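Local coordinates for protein thin, isoform D (Drosophila melanogaster, PDB 6XG7) that probably acts as a zinc-binding ubiquitin-protein ligase, to which this C-terminal NHL-repeat beta-propeller contributes a protein-interaction domain, at residues A109-R115 with F139-V145. Sequence-based numbering, arbitrary orientation.
Sequences ADRYNHR and FNYPWGV
Two neighbouring blades of the NHL beta-propeller meet here: the turn 111-114, joining strands 106-110 and 115-119 of one predicted repeat, packs on the entry to strand 142-147 of the next. H114 and Y141 give the polar evidence: Y141 N donates to H114 ND1 at 3.0 Å, with an N-H...N angle of 155° and the donor near the imidazole plane. The same imidazole turns its edge to the phenol, CE1 standing 3.4 Å above one face of the Y141 ring, and the planes meet at 66°, a T-shaped stack. The Y112 ring meets that phenol edge to edge, CD1 near Y141 CE1. R111 has CG anti to its own N (chi1 178°) and a chain extended as far as NE, which carries the guanidinium alongside the W143 indole; NE comes to 3.4 Å from W143 CZ3, and Y112 OH lies over the opposite guanidinium face. With an alanine at R111, W143 CZ3 and CH2 would probably lose the guanidinium packed against them, and Y112 OH the flat group it rests against. Further in, P142 packs against the turn, its CD 3.6 Å from R111 O, while F139 and P142 both also touch I116. Within the 109-115 segment, a salt bridge joins R115 to D110: NE and NH2 both donate to OD2, NE from 2.8 Å, and N113 ND2 donates to the same oxygen.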
# COMPACT_ATOMS: atom_id res chain seq x y z
N ALA A 109 8.31 1.24 5.09
CA ALA A 109 9.09 2.04 4.15
C ALA A 109 9.27 3.43 4.77
O ALA A 109 8.32 4.23 4.84
CB ALA A 109 8.41 2.11 2.79
N ASP A 110 10.48 3.70 5.23
CA ASP A 110 10.79 4.90 6.00
C ASP A 110 11.27 5.97 5.03
O ASP A 110 12.45 6.23 4.86
CB ASP A 110 11.85 4.54 7.05
CG ASP A 110 12.06 5.61 8.06
OD1 ASP A 110 11.34 6.63 8.03
OD2 ASP A 110 12.98 5.42 8.91
N ARG A 111 10.29 6.62 4.39
CA ARG A 111 10.45 7.42 3.18
C ARG A 111 11.66 8.36 3.23
O ARG A 111 12.55 8.28 2.38
CB ARG A 111 9.16 8.21 2.95
CG ARG A 111 9.17 9.13 1.75
CD ARG A 111 7.89 9.99 1.75
NE ARG A 111 7.92 11.08 0.78
CZ ARG A 111 7.10 12.13 0.81
NH1 ARG A 111 6.19 12.24 1.76
NH2 ARG A 111 7.20 13.07 -0.12
N TYR A 112 11.68 9.30 4.19
CA TYR A 112 12.70 10.35 4.19
C TYR A 112 14.02 9.90 4.82
O TYR A 112 15.01 10.64 4.76
CB TYR A 112 12.19 11.62 4.86
CG TYR A 112 11.25 12.49 4.04
CD1 TYR A 112 11.35 12.61 2.65
CD2 TYR A 112 10.29 13.24 4.69
CE1 TYR A 112 10.47 13.45 1.93
CE2 TYR A 112 9.43 14.07 4.00
CZ TYR A 112 9.52 14.17 2.63
OH TYR A 112 8.64 15.01 2.01
N ASN A 113 14.07 8.70 5.40
CA ASN A 113 15.33 8.09 5.75
C ASN A 113 15.82 7.11 4.69
O ASN A 113 16.89 6.51 4.86
CB ASN A 113 15.22 7.39 7.10
CG ASN A 113 15.08 8.37 8.24
OD1 ASN A 113 15.74 9.42 8.27
ND2 ASN A 113 14.22 8.05 9.19
N HIS A 114 15.07 6.93 3.61
CA HIS A 114 15.51 6.12 2.47
C HIS A 114 15.96 4.74 2.93
O HIS A 114 17.02 4.23 2.53
CB HIS A 114 16.56 6.84 1.64
CG HIS A 114 16.10 8.19 1.20
ND1 HIS A 114 15.36 8.38 0.06
CD2 HIS A 114 16.22 9.40 1.79
CE1 HIS A 114 15.07 9.67 -0.05
NE2 HIS A 114 15.58 10.30 0.99
N ARG A 115 15.12 4.09 3.72
CA ARG A 115 15.43 2.77 4.26
C ARG A 115 14.13 2.03 4.55
O ARG A 115 13.05 2.62 4.61
CB ARG A 115 16.28 2.88 5.54
CG ARG A 115 15.52 3.51 6.69
CD ARG A 115 16.39 3.74 7.92
NE ARG A 115 15.65 4.43 8.98
CZ ARG A 115 16.15 4.73 10.18
NH1 ARG A 115 17.38 4.35 10.50
NH2 ARG A 115 15.41 5.41 11.05
N PHE A 139 17.91 3.43 -1.96
CA PHE A 139 16.61 3.93 -2.37
C PHE A 139 16.62 5.44 -2.60
O PHE A 139 17.39 6.19 -1.99
CB PHE A 139 15.53 3.67 -1.31
CG PHE A 139 15.42 2.24 -0.88
CD1 PHE A 139 14.77 1.33 -1.69
CD2 PHE A 139 15.93 1.80 0.32
CE1 PHE A 139 14.64 -0.00 -1.31
CE2 PHE A 139 15.80 0.48 0.70
CZ PHE A 139 15.15 -0.43 -0.13
N ASN A 140 15.69 5.88 -3.43
CA ASN A 140 15.30 7.29 -3.47
C ASN A 140 13.80 7.32 -3.25
O ASN A 140 13.02 7.22 -4.19
CB ASN A 140 15.70 7.97 -4.78
CG ASN A 140 17.13 8.45 -4.77
OD1 ASN A 140 17.54 9.20 -3.89
ND2 ASN A 140 17.90 8.04 -5.77
N TYR A 141 13.42 7.46 -1.98
CA TYR A 141 12.05 7.58 -1.51
C TYR A 141 11.32 6.24 -1.63
O TYR A 141 10.43 6.08 -2.48
CB TYR A 141 11.27 8.69 -2.21
CG TYR A 141 12.00 10.00 -2.16
CD1 TYR A 141 11.98 10.83 -1.03
CD2 TYR A 141 12.74 10.42 -3.25
CE1 TYR A 141 12.68 12.03 -0.99
CE2 TYR A 141 13.46 11.60 -3.22
CZ TYR A 141 13.42 12.40 -2.10
OH TYR A 141 14.14 13.57 -2.12
N PRO A 142 11.68 5.26 -0.81
CA PRO A 142 10.88 4.03 -0.79
C PRO A 142 9.48 4.36 -0.32
O PRO A 142 9.29 5.12 0.63
CB PRO A 142 11.63 3.15 0.22
CG PRO A 142 12.25 4.12 1.17
CD PRO A 142 12.62 5.33 0.32
N TRP A 143 8.50 3.78 -0.99
CA TRP A 143 7.11 4.15 -0.77
C TRP A 143 6.31 2.90 -0.38
O TRP A 143 6.28 2.53 0.79
CB TRP A 143 6.54 4.90 -1.98
CG TRP A 143 5.34 5.74 -1.61
CD1 TRP A 143 4.08 5.30 -1.32
CD2 TRP A 143 5.30 7.17 -1.46
NE1 TRP A 143 3.27 6.35 -1.00
CE2 TRP A 143 3.99 7.51 -1.08
CE3 TRP A 143 6.25 8.18 -1.61
CZ2 TRP A 143 3.59 8.82 -0.85
CZ3 TRP A 143 5.84 9.50 -1.38
CH2 TRP A 143 4.52 9.80 -1.02
N GLY A 144 5.68 2.22 -1.34
CA GLY A 144 4.97 1.01 -1.00
C GLY A 144 5.92 -0.14 -0.68
O GLY A 144 7.03 -0.24 -1.21
N VAL A 145 5.45 -1.03 0.18
CA VAL A 145 6.18 -2.24 0.55
C VAL A 145 5.17 -3.36 0.76
O VAL A 145 4.06 -3.15 1.25
CB VAL A 145 7.07 -1.98 1.79
CG1 VAL A 145 6.25 -1.63 3.01
CG2 VAL A 145 7.99 -3.17 2.04